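Malonyl coenzyme A-acyl carrier protein transacylase (Helicobacter pylori, PDB 2H1Y) probably catalyses transfer of the malonyl group from malonyl-CoA to holo-acyl carrier protein, releasing coenzyme A. Local coordinates at residues H234-S239 with N274-I279. Sequence-based numbering, arbitrary orientation.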
ATOM      1  N   HIS A 234       3.932   8.009  16.517  1.00 53.63           N
ATOM      2  CA  HIS A 234       5.369   8.065  16.807  1.00 53.35           C
ATOM      3  C   HIS A 234       6.186   8.694  15.688  1.00 51.90           C
ATOM      4  O   HIS A 234       7.289   9.166  15.923  1.00 52.06           O
ATOM      5  CB  HIS A 234       5.889   6.661  17.128  1.00 54.00           C
ATOM      6  CG  HIS A 234       5.277   6.089  18.365  1.00 57.35           C
ATOM      7  ND1 HIS A 234       4.007   5.549  18.383  1.00 59.59           N
ATOM      8  CD2 HIS A 234       5.729   6.037  19.641  1.00 59.91           C
ATOM      9  CE1 HIS A 234       3.719   5.156  19.612  1.00 61.69           C
ATOM     10  NE2 HIS A 234       4.750   5.433  20.393  1.00 60.77           N
ATOM     11  N   PHE A 235       5.634   8.698  14.480  1.00 50.26           N
ATOM     12  CA  PHE A 235       6.295   9.263  13.311  1.00 48.52           C
ATOM     13  C   PHE A 235       5.249   9.750  12.311  1.00 48.13           C
ATOM     14  O   PHE A 235       4.114   9.267  12.298  1.00 47.56           O
ATOM     15  CB  PHE A 235       7.240   8.235  12.661  1.00 48.16           C
ATOM     16  CG  PHE A 235       6.607   6.868  12.411  1.00 47.11           C
ATOM     17  CD1 PHE A 235       5.769   6.656  11.314  1.00 45.89           C
ATOM     18  CD2 PHE A 235       6.867   5.804  13.266  1.00 44.72           C
ATOM     19  CE1 PHE A 235       5.185   5.414  11.087  1.00 46.70           C
ATOM     20  CE2 PHE A 235       6.304   4.555  13.045  1.00 45.92           C
ATOM     21  CZ  PHE A 235       5.461   4.351  11.939  1.00 46.78           C
ATOM     22  N   GLU A 236       5.635  10.712  11.481  1.00 47.77           N
ATOM     23  CA  GLU A 236       4.732  11.303  10.502  1.00 47.39           C
ATOM     24  C   GLU A 236       4.541  10.400   9.298  1.00 47.10           C
ATOM     25  O   GLU A 236       5.396   9.597   8.979  1.00 47.06           O
ATOM     26  CB  GLU A 236       5.271  12.666  10.058  1.00 47.67           C
ATOM     27  CG  GLU A 236       6.526  12.658   9.162  1.00 47.33           C
ATOM     28  CD  GLU A 236       7.059  14.061   8.892  1.00 48.30           C
ATOM     29  OE1 GLU A 236       7.850  14.228   7.945  1.00 49.97           O
ATOM     30  OE2 GLU A 236       6.692  15.015   9.624  1.00 51.09           O
ATOM     31  N   ILE A 237       3.417  10.533   8.609  1.00 47.36           N
ATOM     32  CA  ILE A 237       3.229   9.772   7.383  1.00 47.30           C
ATOM     33  C   ILE A 237       2.958  10.725   6.220  1.00 47.40           C
ATOM     34  O   ILE A 237       2.432  11.818   6.424  1.00 47.32           O
ATOM     35  CB  ILE A 237       2.159   8.624   7.520  1.00 47.35           C
ATOM     36  CG1 ILE A 237       0.893   8.953   6.768  1.00 47.90           C
ATOM     37  CG2 ILE A 237       1.818   8.294   8.980  1.00 46.62           C
ATOM     38  CD1 ILE A 237       0.849   8.380   5.417  1.00 50.27           C
ATOM     39  N   ILE A 238       3.343  10.309   5.014  1.00 47.33           N
ATOM     40  CA  ILE A 238       3.174  11.114   3.815  1.00 47.67           C
ATOM     41  C   ILE A 238       1.921  10.682   3.051  1.00 47.89           C
ATOM     42  O   ILE A 238       1.752   9.506   2.720  1.00 48.23           O
ATOM     43  CB  ILE A 238       4.419  11.030   2.900  1.00 47.55           C
ATOM     44  CG1 ILE A 238       5.711  11.043   3.723  1.00 48.74           C
ATOM     45  CG2 ILE A 238       4.423  12.148   1.882  1.00 47.56           C
ATOM     46  CD1 ILE A 238       6.012  12.350   4.461  1.00 49.74           C
ATOM     47  N   SER A 239       1.035  11.636   2.780  1.00 48.05           N
ATOM     48  CA  SER A 239      -0.231  11.334   2.133  1.00 47.85           C
ATOM     49  C   SER A 239      -0.064  11.041   0.632  1.00 47.78           C
ATOM     50  O   SER A 239       0.471  11.867  -0.107  1.00 47.69           O
ATOM     51  CB  SER A 239      -1.202  12.500   2.355  1.00 48.05           C
ATOM     52  OG  SER A 239      -2.253  12.514   1.389  1.00 48.73           O
ATOM     53  N   ASN A 274      12.984  12.248  -0.555  1.00 50.35           N
ATOM     54  CA  ASN A 274      14.210  11.473  -0.751  1.00 50.86           C
ATOM     55  C   ASN A 274      15.476  12.087  -0.112  1.00 51.39           C
ATOM     56  O   ASN A 274      16.400  11.361   0.277  1.00 51.45           O
ATOM     57  CB  ASN A 274      14.430  11.224  -2.252  1.00 50.93           C
ATOM     58  CG  ASN A 274      15.610  10.306  -2.524  1.00 51.42           C
ATOM     59  OD1 ASN A 274      15.517   9.092  -2.343  1.00 52.37           O
ATOM     60  ND2 ASN A 274      16.733  10.885  -2.934  1.00 50.16           N
ATOM     61  N   ASP A 275      15.506  13.418  -0.007  1.00 51.94           N
ATOM     62  CA  ASP A 275      16.608  14.134   0.655  1.00 52.41           C
ATOM     63  C   ASP A 275      16.681  13.989   2.183  1.00 51.83           C
ATOM     64  O   ASP A 275      17.750  14.164   2.780  1.00 51.84           O
ATOM     65  CB  ASP A 275      16.564  15.616   0.280  1.00 53.03           C
ATOM     66  CG  ASP A 275      16.803  15.849  -1.215  1.00 55.45           C
ATOM     67  OD1 ASP A 275      17.022  14.858  -1.968  1.00 56.61           O
ATOM     68  OD2 ASP A 275      16.780  17.035  -1.634  1.00 57.73           O
ATOM     69  N   ARG A 276      15.562  13.657   2.820  1.00 50.98           N
ATOM     70  CA  ARG A 276      15.514  13.634   4.288  1.00 50.05           C
ATOM     71  C   ARG A 276      16.044  12.331   4.893  1.00 49.55           C
ATOM     72  O   ARG A 276      16.127  12.213   6.112  1.00 50.17           O
ATOM     73  CB  ARG A 276      14.089  13.914   4.796  1.00 50.04           C
ATOM     74  CG  ARG A 276      13.322  14.999   4.007  1.00 49.81           C
ATOM     75  CD  ARG A 276      11.842  14.934   4.329  1.00 48.63           C
ATOM     76  NE  ARG A 276      11.643  14.919   5.772  1.00 49.10           N
ATOM     77  CZ  ARG A 276      10.509  14.578   6.377  1.00 49.56           C
ATOM     78  NH1 ARG A 276       9.451  14.206   5.664  1.00 48.35           N
ATOM     79  NH2 ARG A 276      10.438  14.601   7.704  1.00 48.77           N
ATOM     80  N   VAL A 277      16.389  11.350   4.064  1.00 48.74           N
ATOM     81  CA  VAL A 277      16.917  10.064   4.582  1.00 48.49           C
ATOM     82  C   VAL A 277      18.064   9.479   3.734  1.00 48.24           C
ATOM     83  O   VAL A 277      18.306   9.926   2.623  1.00 48.87           O
ATOM     84  CB  VAL A 277      15.798   8.980   4.724  1.00 47.98           C
ATOM     85  CG1 VAL A 277      14.714   9.422   5.683  1.00 46.98           C
ATOM     86  CG2 VAL A 277      15.203   8.680   3.390  1.00 47.82           C
ATOM     87  N   ASP A 278      18.739   8.460   4.257  1.00 48.18           N
ATOM     88  CA  ASP A 278      19.807   7.760   3.534  1.00 47.62           C
ATOM     89  C   ASP A 278      19.381   6.402   2.989  1.00 47.81           C
ATOM     90  O   ASP A 278      20.067   5.822   2.124  1.00 48.46           O
ATOM     91  CB  ASP A 278      21.005   7.586   4.445  1.00 47.27           C
ATOM     92  CG  ASP A 278      21.445   8.892   5.048  1.00 47.98           C
ATOM     93  OD1 ASP A 278      21.954   9.731   4.280  1.00 48.39           O
ATOM     94  OD2 ASP A 278      21.242   9.102   6.275  1.00 47.47           O
ATOM     95  N   ILE A 279      18.243   5.902   3.466  1.00 46.94           N
ATOM     96  CA  ILE A 279      17.853   4.526   3.184  1.00 46.04           C
ATOM     97  C   ILE A 279      16.384   4.287   3.502  1.00 45.64           C
ATOM     98  O   ILE A 279      15.801   4.997   4.322  1.00 45.31           O
ATOM     99  CB  ILE A 279      18.754   3.535   3.986  1.00 46.36           C
ATOM    100  CG1 ILE A 279      18.601   2.108   3.462  1.00 45.22           C
ATOM    101  CG2 ILE A 279      18.526   3.661   5.521  1.00 45.56           C
ATOM    102  CD1 ILE A 279      19.828   1.249   3.737  1.00 46.68           C
TER
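Arg276 and Glu236 reach for each other from opposite directions and join in a salt bridge between the loop that leads into strand 279-283 and strand 236-238. The backbones stay well apart, the nearest CA atoms, those of Ile238 and Asn274, being 11.9 Å from each other, and the side chains of Arg276 and Glu236 bridge the gap between them. The CB of Arg276 points toward the strand, CG and CD carry the chain across, and a bend about the CG-CD bond (chi3 50°) comes before NE. Beyond NE, CZ lies 3.1 Å from Glu236 OE1. Both terminal nitrogens then converge on that one oxygen: NH1 donates to Glu236 OE1 at 2.8 Å, and NH2 donates to the same atom at 2.6 Å. The acceptor sits near the guanidinium plane, at its edge, whereas the carboxylate is turned 65° from that plane. NH1 therefore meets OE1 nearly along the C-O bond and NH2 from above the carboxylate plane. NH1 also has Ile238 CD1 at 4.1 Å and a second acceptor in Asn273 OD1. Phe99 of the adjoining parallel strand 99-102 touches Glu236, Ile238 and Arg276 alike. Two charged N-H groups sharing one oxygen, both bonds bent, place the positive guanidinium close to OE1 and would probably stabilise negative charge on the carboxylate, tying the loop to the central sheet of the acyl transferase domain.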